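Local structure of glideosome-associated protein 50 (Plasmodium falciparum 3D7, 3TGH) at residues C2-S8 with F276-S282; L150-F156 with A190-V196; A224-L228 with L304-K309. The protein belongs to the purple acid phosphatase family and is a component of the glideosome, where it may fasten the invasion motor to the inner membrane complex. All coordinates share one frame; numbering follows the deposited sequence.

Overall arrangement
Two mixed sheets pack face to face in this metallophosphoesterase fold, and the three contacts sample each sheet and a seam between them. Interaction 1 pairs antiparallel strands at the middle of one sheet; interaction 2 pairs parallel strands of the other. Both are buried, and they touch: F6 meets F154, and L281 packs on A152. Interaction 3 is only partly buried. It ties the loop leading into strand 228-231, next to strand 192-196 of interaction 2, to the end of strand 297-305, an edge strand of the sheet holding interaction 1. Accordingly, backbone bonds and apolar side chains dominate the first two, whereas lysines, carboxylate and water carry the third.

Interaction 1: residues C2-S8 with F276-S282; sequences CQLRFAS and FCVHELS
S8 and H279 meet through a short side-chain hydrogen bond, OG to NE2 at 2.8 Å, with either atom a possible donor. It lies on an antiparallel pair of strands, 4-8 and 276-282, where one of the two sheets of the calcineurin-like phosphoesterase sandwich passes from its parallel half to its antiparallel half. Six backbone hydrogen bonds hold the ladder, two at each of the pairs L4 with L281, F6 with H279 and S8 with C277. The imidazole is gripped at both nitrogens, since ND1 bonds T288 OG1 on the next strand, and this should fix its rotation.

At the R5-E280 end of the opposite face the chemistry is charged. R5 turns its guanidinium side-on to Q3, so that NE (2.8 Å) and NH2 (2.7 Å) both reach Q3 OE1. The E280 carboxylate, in the modelled one of its two conformers, stacks over one face of that guanidinium with the planes 10° apart. The R5 NE to E280 OE2 distance of 4.0 Å makes this a long salt bridge in which no N-H points at the oxygen; OE2 has a second cationic partner in K289.

The face toward the opposing sheet carries the S8-H279 bond but is otherwise mainly aromatic and aliphatic. With chi1 at 71°, F6 sets its CG between the backbone N and the carbonyl carbon, and its ring comes to lie against H279. The two rings are 18° from parallel but slid apart, with centroids 4.5 Å apart, so what sits over the F6 face is chiefly H279 CB, 3.8 Å from the ring centroid. F37, nearly parallel to it, and F154, edge-to-face, also meet the F6 ring. At its edge, close to the ring plane, L281 CD1 approaches F6 CE2 to 3.7 Å.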
loop_
_atom_site.group_PDB
_atom_site.type_symbol
_atom_site.label_atom_id
_atom_site.label_comp_id
_atom_site.label_asym_id
_atom_site.label_seq_id
_atom_site.Cartn_x
_atom_site.Cartn_y
_atom_site.Cartn_z
ATOM N N CYS A 2 -11.642 12.179 -15.565
ATOM C CA CYS A 2 -10.531 13.089 -15.261
ATOM C C CYS A 2 -9.876 12.832 -13.892
ATOM O O CYS A 2 -9.232 13.725 -13.332
ATOM C CB CYS A 2 -11.016 14.544 -15.332
ATOM S SG CYS A 2 -11.589 15.078 -16.974
ATOM N N GLN A 3 -10.042 11.622 -13.360
ATOM C CA GLN A 3 -9.455 11.251 -12.071
ATOM C C GLN A 3 -8.918 9.820 -12.091
ATOM O O GLN A 3 -9.253 9.023 -12.975
ATOM C CB GLN A 3 -10.492 11.380 -10.950
ATOM C CG GLN A 3 -11.001 12.796 -10.721
ATOM C CD GLN A 3 -12.004 12.895 -9.581
ATOM O OE1 GLN A 3 -12.419 11.886 -9.009
ATOM N NE2 GLN A 3 -12.400 14.120 -9.247
ATOM N N LEU A 4 -8.071 9.515 -11.114
ATOM C CA LEU A 4 -7.637 8.144 -10.842
ATOM C C LEU A 4 -8.072 7.822 -9.413
ATOM O O LEU A 4 -7.745 8.558 -8.484
ATOM C CB LEU A 4 -6.119 8.014 -10.982
ATOM C CG LEU A 4 -5.508 6.609 -10.881
ATOM C CD1 LEU A 4 -4.018 6.643 -11.177
ATOM C CD2 LEU A 4 -5.736 5.999 -9.512
ATOM N N ARG A 5 -8.809 6.728 -9.254
ATOM C CA ARG A 5 -9.361 6.345 -7.963
ATOM C C ARG A 5 -8.975 4.932 -7.577
ATOM O O ARG A 5 -9.169 3.982 -8.351
ATOM C CB ARG A 5 -10.877 6.469 -7.993
ATOM C CG ARG A 5 -11.329 7.908 -8.176
ATOM C CD ARG A 5 -12.820 8.027 -8.033
ATOM N NE ARG A 5 -13.258 9.420 -8.042
ATOM C CZ ARG A 5 -14.517 9.815 -7.870
ATOM N NH1 ARG A 5 -15.490 8.926 -7.685
ATOM N NH2 ARG A 5 -14.807 11.111 -7.887
ATOM N N PHE A 6 -8.451 4.803 -6.361
ATOM C CA PHE A 6 -8.023 3.526 -5.844
ATOM C C PHE A 6 -8.391 3.423 -4.372
ATOM O O PHE A 6 -8.668 4.432 -3.726
ATOM C CB PHE A 6 -6.521 3.300 -6.109
ATOM C CG PHE A 6 -5.599 4.149 -5.283
ATOM C CD1 PHE A 6 -5.067 3.652 -4.094
ATOM C CD2 PHE A 6 -5.244 5.430 -5.691
ATOM C CE1 PHE A 6 -4.190 4.420 -3.330
ATOM C CE2 PHE A 6 -4.364 6.207 -4.924
ATOM C CZ PHE A 6 -3.844 5.698 -3.745
ATOM N N ALA A 7 -8.464 2.196 -3.877
ATOM C CA ALA A 7 -8.778 1.935 -2.481
ATOM C C ALA A 7 -7.588 1.284 -1.798
ATOM O O ALA A 7 -6.760 0.648 -2.452
ATOM C CB ALA A 7 -10.016 1.036 -2.366
ATOM N N SER A 8 -7.500 1.465 -0.480
ATOM C CA SER A 8 -6.475 0.834 0.347
ATOM C C SER A 8 -7.150 -0.029 1.404
ATOM O O SER A 8 -8.089 0.424 2.062
ATOM C CB SER A 8 -5.616 1.888 1.059
ATOM O OG SER A 8 -4.810 2.613 0.151
ATOM N N PHE A 276 -11.413 1.199 5.892
ATOM C CA PHE A 276 -10.541 1.240 4.725
ATOM C C PHE A 276 -10.482 2.667 4.200
ATOM O O PHE A 276 -11.197 3.545 4.701
ATOM C CB PHE A 276 -11.055 0.271 3.645
ATOM C CG PHE A 276 -12.462 0.560 3.178
ATOM C CD1 PHE A 276 -12.692 1.400 2.094
ATOM C CD2 PHE A 276 -13.549 -0.020 3.809
ATOM C CE1 PHE A 276 -13.984 1.681 1.675
ATOM C CE2 PHE A 276 -14.842 0.239 3.395
ATOM C CZ PHE A 276 -15.065 1.086 2.322
ATOM N N CYS A 277 -9.652 2.899 3.184
ATOM C CA CYS A 277 -9.553 4.213 2.551
ATOM C C CYS A 277 -9.895 4.175 1.076
ATOM O O CYS A 277 -9.655 3.172 0.403
ATOM C CB CYS A 277 -8.138 4.749 2.655
ATOM S SG CYS A 277 -7.618 5.094 4.298
ATOM N N VAL A 278 -10.427 5.288 0.583
ATOM C CA VAL A 278 -10.577 5.512 -0.842
ATOM C C VAL A 278 -9.833 6.804 -1.189
ATOM O O VAL A 278 -9.965 7.815 -0.495
ATOM C CB VAL A 278 -12.054 5.595 -1.250
ATOM C CG1 VAL A 278 -12.172 5.897 -2.741
ATOM C CG2 VAL A 278 -12.764 4.286 -0.904
ATOM N N HIS A 279 -9.037 6.758 -2.253
ATOM C CA HIS A 279 -8.166 7.869 -2.621
ATOM C C HIS A 279 -8.517 8.307 -4.027
ATOM O O HIS A 279 -8.777 7.471 -4.885
ATOM C CB HIS A 279 -6.695 7.460 -2.589
ATOM C CG HIS A 279 -6.284 6.720 -1.357
ATOM N ND1 HIS A 279 -5.722 7.343 -0.266
ATOM C CD2 HIS A 279 -6.329 5.400 -1.057
ATOM C CE1 HIS A 279 -5.443 6.439 0.659
ATOM N NE2 HIS A 279 -5.803 5.252 0.202
ATOM N N GLU A 280 -8.505 9.615 -4.251
ATOM C CA GLU A 280 -8.829 10.194 -5.549
ATOM C C GLU A 280 -7.701 11.145 -5.980
ATOM O O GLU A 280 -7.416 12.129 -5.294
ATOM C CB GLU A 280 -10.169 10.945 -5.469
ATOM C CG GLU A 280 -11.344 10.106 -4.914
ATOM C CD GLU A 280 -12.586 10.926 -4.537
ATOM O OE1 GLU A 280 -12.553 12.177 -4.576
ATOM O OE2 GLU A 280 -13.610 10.304 -4.184
ATOM N N LEU A 281 -7.057 10.843 -7.106
ATOM C CA LEU A 281 -6.037 11.724 -7.684
ATOM C C LEU A 281 -6.705 12.569 -8.757
ATOM O O LEU A 281 -7.428 12.033 -9.603
ATOM C CB LEU A 281 -4.898 10.930 -8.319
ATOM C CG LEU A 281 -3.792 10.363 -7.426
ATOM C CD1 LEU A 281 -4.345 9.664 -6.224
ATOM C CD2 LEU A 281 -2.910 9.426 -8.244
ATOM N N SER A 282 -6.456 13.876 -8.730
ATOM C CA SER A 282 -7.044 14.802 -9.697
ATOM C C SER A 282 -6.064 15.920 -10.034
ATOM O O SER A 282 -4.947 15.956 -9.517
ATOM C CB SER A 282 -8.341 15.402 -9.133
ATOM O OG SER A 282 -8.078 16.340 -8.097
#

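Interaction 2: residues L150-F156 with A190-V196; sequences LAAAFIF and ADFIIVV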
loop_
_atom_site.group_PDB
_atom_site.type_symbol
_atom_site.label_atom_id
_atom_site.label_comp_id
_atom_site.label_asym_id
_atom_site.label_seq_id
_atom_site.Cartn_x
_atom_site.Cartn_y
_atom_site.Cartn_z
ATOM N N LEU A 150 -1.471 13.515 -16.385
ATOM C CA LEU A 150 -0.774 13.443 -15.100
ATOM C C LEU A 150 -0.324 12.003 -14.844
ATOM O O LEU A 150 -1.053 11.066 -15.137
ATOM C CB LEU A 150 -1.672 13.938 -13.963
ATOM C CG LEU A 150 -2.020 15.426 -14.001
ATOM C CD1 LEU A 150 -3.052 15.783 -12.935
ATOM C CD2 LEU A 150 -0.769 16.286 -13.846
ATOM N N ALA A 151 0.888 11.849 -14.314
ATOM C CA ALA A 151 1.500 10.544 -14.093
ATOM C C ALA A 151 1.569 10.266 -12.599
ATOM O O ALA A 151 1.878 11.165 -11.822
ATOM C CB ALA A 151 2.908 10.507 -14.702
ATOM N N ALA A 152 1.285 9.021 -12.213
ATOM C CA ALA A 152 1.335 8.588 -10.819
ATOM C C ALA A 152 2.279 7.404 -10.685
ATOM O O ALA A 152 2.160 6.420 -11.428
ATOM C CB ALA A 152 -0.053 8.207 -10.330
ATOM N N ALA A 153 3.223 7.507 -9.749
ATOM C CA ALA A 153 4.134 6.420 -9.442
ATOM C C ALA A 153 3.727 5.785 -8.117
ATOM O O ALA A 153 3.651 6.463 -7.109
ATOM C CB ALA A 153 5.561 6.922 -9.374
ATOM N N PHE A 154 3.445 4.489 -8.156
ATOM C CA PHE A 154 3.167 3.689 -6.970
ATOM C C PHE A 154 4.381 2.819 -6.706
ATOM O O PHE A 154 4.799 2.041 -7.568
ATOM C CB PHE A 154 1.917 2.834 -7.195
ATOM C CG PHE A 154 0.652 3.635 -7.235
ATOM C CD1 PHE A 154 0.238 4.245 -8.401
ATOM C CD2 PHE A 154 -0.118 3.804 -6.086
ATOM C CE1 PHE A 154 -0.935 5.000 -8.431
ATOM C CE2 PHE A 154 -1.282 4.557 -6.112
ATOM C CZ PHE A 154 -1.690 5.154 -7.282
ATOM N N ILE A 155 4.978 2.982 -5.526
ATOM C CA ILE A 155 6.166 2.237 -5.150
ATOM C C ILE A 155 5.811 1.342 -3.959
ATOM O O ILE A 155 5.273 1.807 -2.940
ATOM C CB ILE A 155 7.332 3.175 -4.827
ATOM C CG1 ILE A 155 7.746 3.930 -6.105
ATOM C CG2 ILE A 155 8.528 2.391 -4.257
ATOM C CD1 ILE A 155 8.578 5.177 -5.838
ATOM N N PHE A 156 6.072 0.052 -4.113
ATOM C CA PHE A 156 5.704 -0.942 -3.107
ATOM C C PHE A 156 6.958 -1.458 -2.433
ATOM O O PHE A 156 7.875 -1.952 -3.095
ATOM C CB PHE A 156 4.905 -2.084 -3.744
ATOM C CG PHE A 156 3.613 -1.635 -4.357
ATOM C CD1 PHE A 156 3.581 -1.138 -5.658
ATOM C CD2 PHE A 156 2.429 -1.663 -3.622
ATOM C CE1 PHE A 156 2.380 -0.690 -6.225
ATOM C CE2 PHE A 156 1.241 -1.220 -4.172
ATOM C CZ PHE A 156 1.220 -0.716 -5.481
ATOM N N ALA A 190 6.940 11.687 -12.454
ATOM C CA ALA A 190 5.658 11.504 -11.779
ATOM C C ALA A 190 5.153 12.772 -11.086
ATOM O O ALA A 190 5.875 13.400 -10.301
ATOM C CB ALA A 190 5.753 10.358 -10.781
ATOM N N ASP A 191 3.900 13.124 -11.362
ATOM C CA ASP A 191 3.240 14.259 -10.709
ATOM C C ASP A 191 2.776 13.881 -9.304
ATOM O O ASP A 191 2.660 14.745 -8.419
ATOM C CB ASP A 191 2.063 14.726 -11.557
ATOM C CG ASP A 191 2.482 15.074 -12.975
ATOM O OD1 ASP A 191 3.039 16.175 -13.186
ATOM O OD2 ASP A 191 2.286 14.224 -13.871
ATOM N N PHE A 192 2.503 12.591 -9.120
ATOM C CA PHE A 192 2.123 12.016 -7.835
ATOM C C PHE A 192 3.019 10.816 -7.531
ATOM O O PHE A 192 3.267 9.985 -8.407
ATOM C CB PHE A 192 0.678 11.523 -7.868
ATOM C CG PHE A 192 -0.338 12.598 -8.143
ATOM C CD1 PHE A 192 -0.917 12.723 -9.398
ATOM C CD2 PHE A 192 -0.743 13.457 -7.135
ATOM C CE1 PHE A 192 -1.876 13.709 -9.641
ATOM C CE2 PHE A 192 -1.694 14.442 -7.370
ATOM C CZ PHE A 192 -2.258 14.565 -8.623
ATOM N N ILE A 193 3.484 10.709 -6.289
ATOM C CA ILE A 193 4.264 9.542 -5.852
ATOM C C ILE A 193 3.657 9.020 -4.557
ATOM O O ILE A 193 3.531 9.762 -3.579
ATOM C CB ILE A 193 5.758 9.869 -5.636
ATOM C CG1 ILE A 193 6.354 10.554 -6.870
ATOM C CG2 ILE A 193 6.548 8.601 -5.328
ATOM C CD1 ILE A 193 7.752 11.093 -6.647
ATOM N N ILE A 194 3.271 7.744 -4.581
ATOM C CA ILE A 194 2.614 7.074 -3.469
ATOM C C ILE A 194 3.419 5.829 -3.125
ATOM O O ILE A 194 3.698 5.002 -3.985
ATOM C CB ILE A 194 1.159 6.661 -3.828
ATOM C CG1 ILE A 194 0.310 7.895 -4.160
ATOM C CG2 ILE A 194 0.501 5.861 -2.684
ATOM C CD1 ILE A 194 0.406 8.326 -5.613
ATOM N N VAL A 195 3.797 5.699 -1.858
ATOM C CA VAL A 195 4.543 4.539 -1.400
ATOM C C VAL A 195 3.638 3.722 -0.470
ATOM O O VAL A 195 2.878 4.288 0.319
ATOM C CB VAL A 195 5.841 4.962 -0.686
ATOM C CG1 VAL A 195 6.633 3.749 -0.222
ATOM C CG2 VAL A 195 6.702 5.851 -1.602
ATOM N N VAL A 196 3.708 2.400 -0.602
ATOM C CA VAL A 196 2.861 1.469 0.143
ATOM C C VAL A 196 3.739 0.438 0.830
ATOM O O VAL A 196 4.608 -0.166 0.188
ATOM C CB VAL A 196 1.894 0.727 -0.829
ATOM C CG1 VAL A 196 1.047 -0.295 -0.077
ATOM C CG2 VAL A 196 1.008 1.728 -1.571
#
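Strands 150-156 and 192-196 run parallel, 16° apart, as the two strands of a beta-alpha-beta unit whose connection contains helix 169-189, and the ladder is regular from A153 N to V196 N. Where the second strand starts, A151 O accepts from both F192 N and D191 N, the latter bond being distinctly bent. D191 completes this end with its side chain: OD2 takes the A151 N-H through its anti lone pair at 2.8 Å, a nearly straight bond. The L150 side chain crosses that of D191 at about a right angle, its CD2 3.6 Å from D191 CG, while its other methyl, CD1, reaches the edge of the F192 ring.

Further along, the face that looks to the opposing sheet carries large side chains lying alongside one another. F154 CD2 packs on I194 CB at 3.9 Å, and the bend of I194 at chi2 (86°) brings CD1 over one face of the phenyl ring. F156 runs beside V196 in the same sense, with CD2 3.7 Å from V196 CB. The helix-covered face is aliphatic: A153 CB sits 3.7 Å from A190 CB, and I155 CD1 meets I193 CG2, the I155 side chain also packing on L179 and L183.

Carbon thus lines both faces, while the buried D191 carboxylate takes a backbone N-H and the ammonium of K314 on the same oxygen, a pairing that would favour its ionised form.

Interaction 3: residues A224-L228 with L304-K309; sequences AEVDL and LNIKKK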
loop_
_atom_site.group_PDB
_atom_site.type_symbol
_atom_site.label_atom_id
_atom_site.label_comp_id
_atom_site.label_asym_id
_atom_site.label_seq_id
_atom_site.Cartn_x
_atom_site.Cartn_y
_atom_site.Cartn_z
ATOM N N ALA A 224 12.532 12.951 -2.620
ATOM C CA ALA A 224 11.729 12.720 -3.824
ATOM C C ALA A 224 10.359 13.414 -3.821
ATOM O O ALA A 224 9.599 13.273 -4.772
ATOM C CB ALA A 224 11.555 11.218 -4.061
ATOM N N GLU A 225 10.051 14.165 -2.765
ATOM C CA GLU A 225 8.775 14.883 -2.640
ATOM C C GLU A 225 7.563 13.952 -2.744
ATOM O O GLU A 225 6.570 14.260 -3.418
ATOM C CB GLU A 225 8.676 16.012 -3.667
ATOM C CG GLU A 225 9.793 17.041 -3.583
ATOM C CD GLU A 225 9.457 18.304 -4.348
ATOM O OE1 GLU A 225 8.555 19.048 -3.902
ATOM O OE2 GLU A 225 10.087 18.551 -5.398
ATOM N N VAL A 226 7.662 12.810 -2.071
ATOM C CA VAL A 226 6.590 11.839 -2.017
ATOM C C VAL A 226 5.342 12.462 -1.389
ATOM O O VAL A 226 5.432 13.233 -0.429
ATOM C CB VAL A 226 7.048 10.583 -1.234
ATOM C CG1 VAL A 226 5.866 9.714 -0.817
ATOM C CG2 VAL A 226 8.068 9.804 -2.078
ATOM N N ASP A 227 4.182 12.120 -1.936
ATOM C CA ASP A 227 2.911 12.672 -1.473
ATOM C C ASP A 227 2.350 11.907 -0.278
ATOM O O ASP A 227 2.012 12.511 0.749
ATOM C CB ASP A 227 1.898 12.668 -2.621
ATOM C CG ASP A 227 2.313 13.580 -3.757
ATOM O OD1 ASP A 227 2.297 14.818 -3.569
ATOM O OD2 ASP A 227 2.664 13.063 -4.841
ATOM N N LEU A 228 2.254 10.586 -0.423
ATOM C CA LEU A 228 1.664 9.701 0.583
ATOM C C LEU A 228 2.563 8.500 0.859
ATOM O O LEU A 228 3.053 7.863 -0.074
ATOM C CB LEU A 228 0.343 9.125 0.082
ATOM C CG LEU A 228 -1.007 9.787 0.326
ATOM C CD1 LEU A 228 -1.023 11.228 -0.094
ATOM C CD2 LEU A 228 -2.061 8.975 -0.412
ATOM N N LEU A 304 -4.705 16.772 0.075
ATOM C CA LEU A 304 -3.325 17.171 -0.135
ATOM C C LEU A 304 -3.223 17.848 -1.505
ATOM O O LEU A 304 -3.642 17.278 -2.512
ATOM C CB LEU A 304 -2.417 15.937 -0.059
ATOM C CG LEU A 304 -0.919 16.191 0.124
ATOM C CD1 LEU A 304 -0.631 16.688 1.533
ATOM C CD2 LEU A 304 -0.115 14.941 -0.165
ATOM N N ASN A 305 -2.678 19.061 -1.541
ATOM C CA ASN A 305 -2.519 19.797 -2.795
ATOM C C ASN A 305 -1.447 19.164 -3.675
ATOM O O ASN A 305 -0.438 18.664 -3.171
ATOM C CB ASN A 305 -2.152 21.262 -2.524
ATOM C CG ASN A 305 -3.234 22.010 -1.764
ATOM O OD1 ASN A 305 -4.422 21.707 -1.886
ATOM N ND2 ASN A 305 -2.825 22.999 -0.977
ATOM N N ILE A 306 -1.667 19.184 -4.989
ATOM C CA ILE A 306 -0.653 18.725 -5.938
ATOM C C ILE A 306 0.589 19.612 -5.818
ATOM O O ILE A 306 0.478 20.826 -5.623
ATOM C CB ILE A 306 -1.187 18.727 -7.396
ATOM C CG1 ILE A 306 -0.245 17.948 -8.322
ATOM C CG2 ILE A 306 -1.391 20.156 -7.910
ATOM C CD1 ILE A 306 -0.824 17.705 -9.712
ATOM N N LYS A 307 1.765 19.006 -5.911
ATOM C CA LYS A 307 3.010 19.751 -5.760
ATOM C C LYS A 307 3.393 20.413 -7.075
ATOM O O LYS A 307 3.117 19.880 -8.146
ATOM C CB LYS A 307 4.134 18.834 -5.272
ATOM C CG LYS A 307 3.945 18.374 -3.834
ATOM C CD LYS A 307 4.885 17.242 -3.462
ATOM C CE LYS A 307 4.768 16.876 -1.978
ATOM N NZ LYS A 307 3.369 16.557 -1.565
ATOM N N LYS A 308 4.009 21.587 -6.976
ATOM C CA LYS A 308 4.580 22.274 -8.131
ATOM C C LYS A 308 6.067 21.928 -8.188
ATOM O O LYS A 308 6.882 22.537 -7.492
ATOM C CB LYS A 308 4.378 23.783 -8.003
ATOM C CG LYS A 308 2.914 24.211 -7.999
ATOM C CD LYS A 308 2.767 25.728 -7.888
ATOM C CE LYS A 308 3.163 26.438 -9.182
ATOM N NZ LYS A 308 2.977 27.915 -9.101
ATOM N N LYS A 309 6.411 20.939 -9.012
ATOM C CA LYS A 309 7.761 20.375 -9.027
ATOM C C LYS A 309 8.648 21.067 -10.056
ATOM O O LYS A 309 8.182 21.406 -11.143
ATOM C CB LYS A 309 7.696 18.876 -9.329
ATOM C CG LYS A 309 6.863 18.088 -8.343
ATOM C CD LYS A 309 6.949 16.601 -8.622
ATOM C CE LYS A 309 6.175 15.802 -7.594
ATOM N NZ LYS A 309 6.391 14.347 -7.764
HETATM O O HOH W 1 9.143 14.340 -7.022
HETATM O O HOH W 2 4.960 13.752 -5.493
HETATM O O HOH W 3 7.725 21.145 -5.295
HETATM O O HOH W 4 1.937 16.037 -5.965
HETATM O O HOH W 5 -0.542 15.687 -3.976
#
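The D227 carboxylate is the flat group that meets K307 here: the lysine NZ comes to OD1 on its anti side, 34° out of the carboxylate plane, and forms a salt bridge of 2.9 Å. Water 4, held by K307 N, and water 5, near N305 O, also reach OD1. The other oxygen, OD2, accepts the backbone N-H of I193 and a proton from water 2, which also donates to E225 O.

K307 slides past D227 in the opposite direction. Its extended chain lays CD 3.4 Å from E225 O, and a turn at chi4 (55°) then swings NZ onto D227 OD1; NZ bonds D244 O as well. K309 stays extended and works through solvent: NZ donates to water 2 at 2.7 Å and to water 1, itself hydrogen-bonded to A224 O, besides binding A190 O directly. Water 3 links E225 OE1 to K308 O.

Beside the salt bridge L304 closes the contact with carbon. Its CD2 touches D227 O at 3.4 Å and L228 CD1 at 3.8 Å; I286 also packs on D227 and L228.

The chain leaves helix 218-223 at E225 in a Schellman motif, and the carbonyls of A224 and E225, both accepting from water, lie at the helix C-terminus, where the partial charge is negative. Two lysine ammonium groups close by would be favoured electrostatically, and with D227 they join the two segments through charge and water more than through apolar packing.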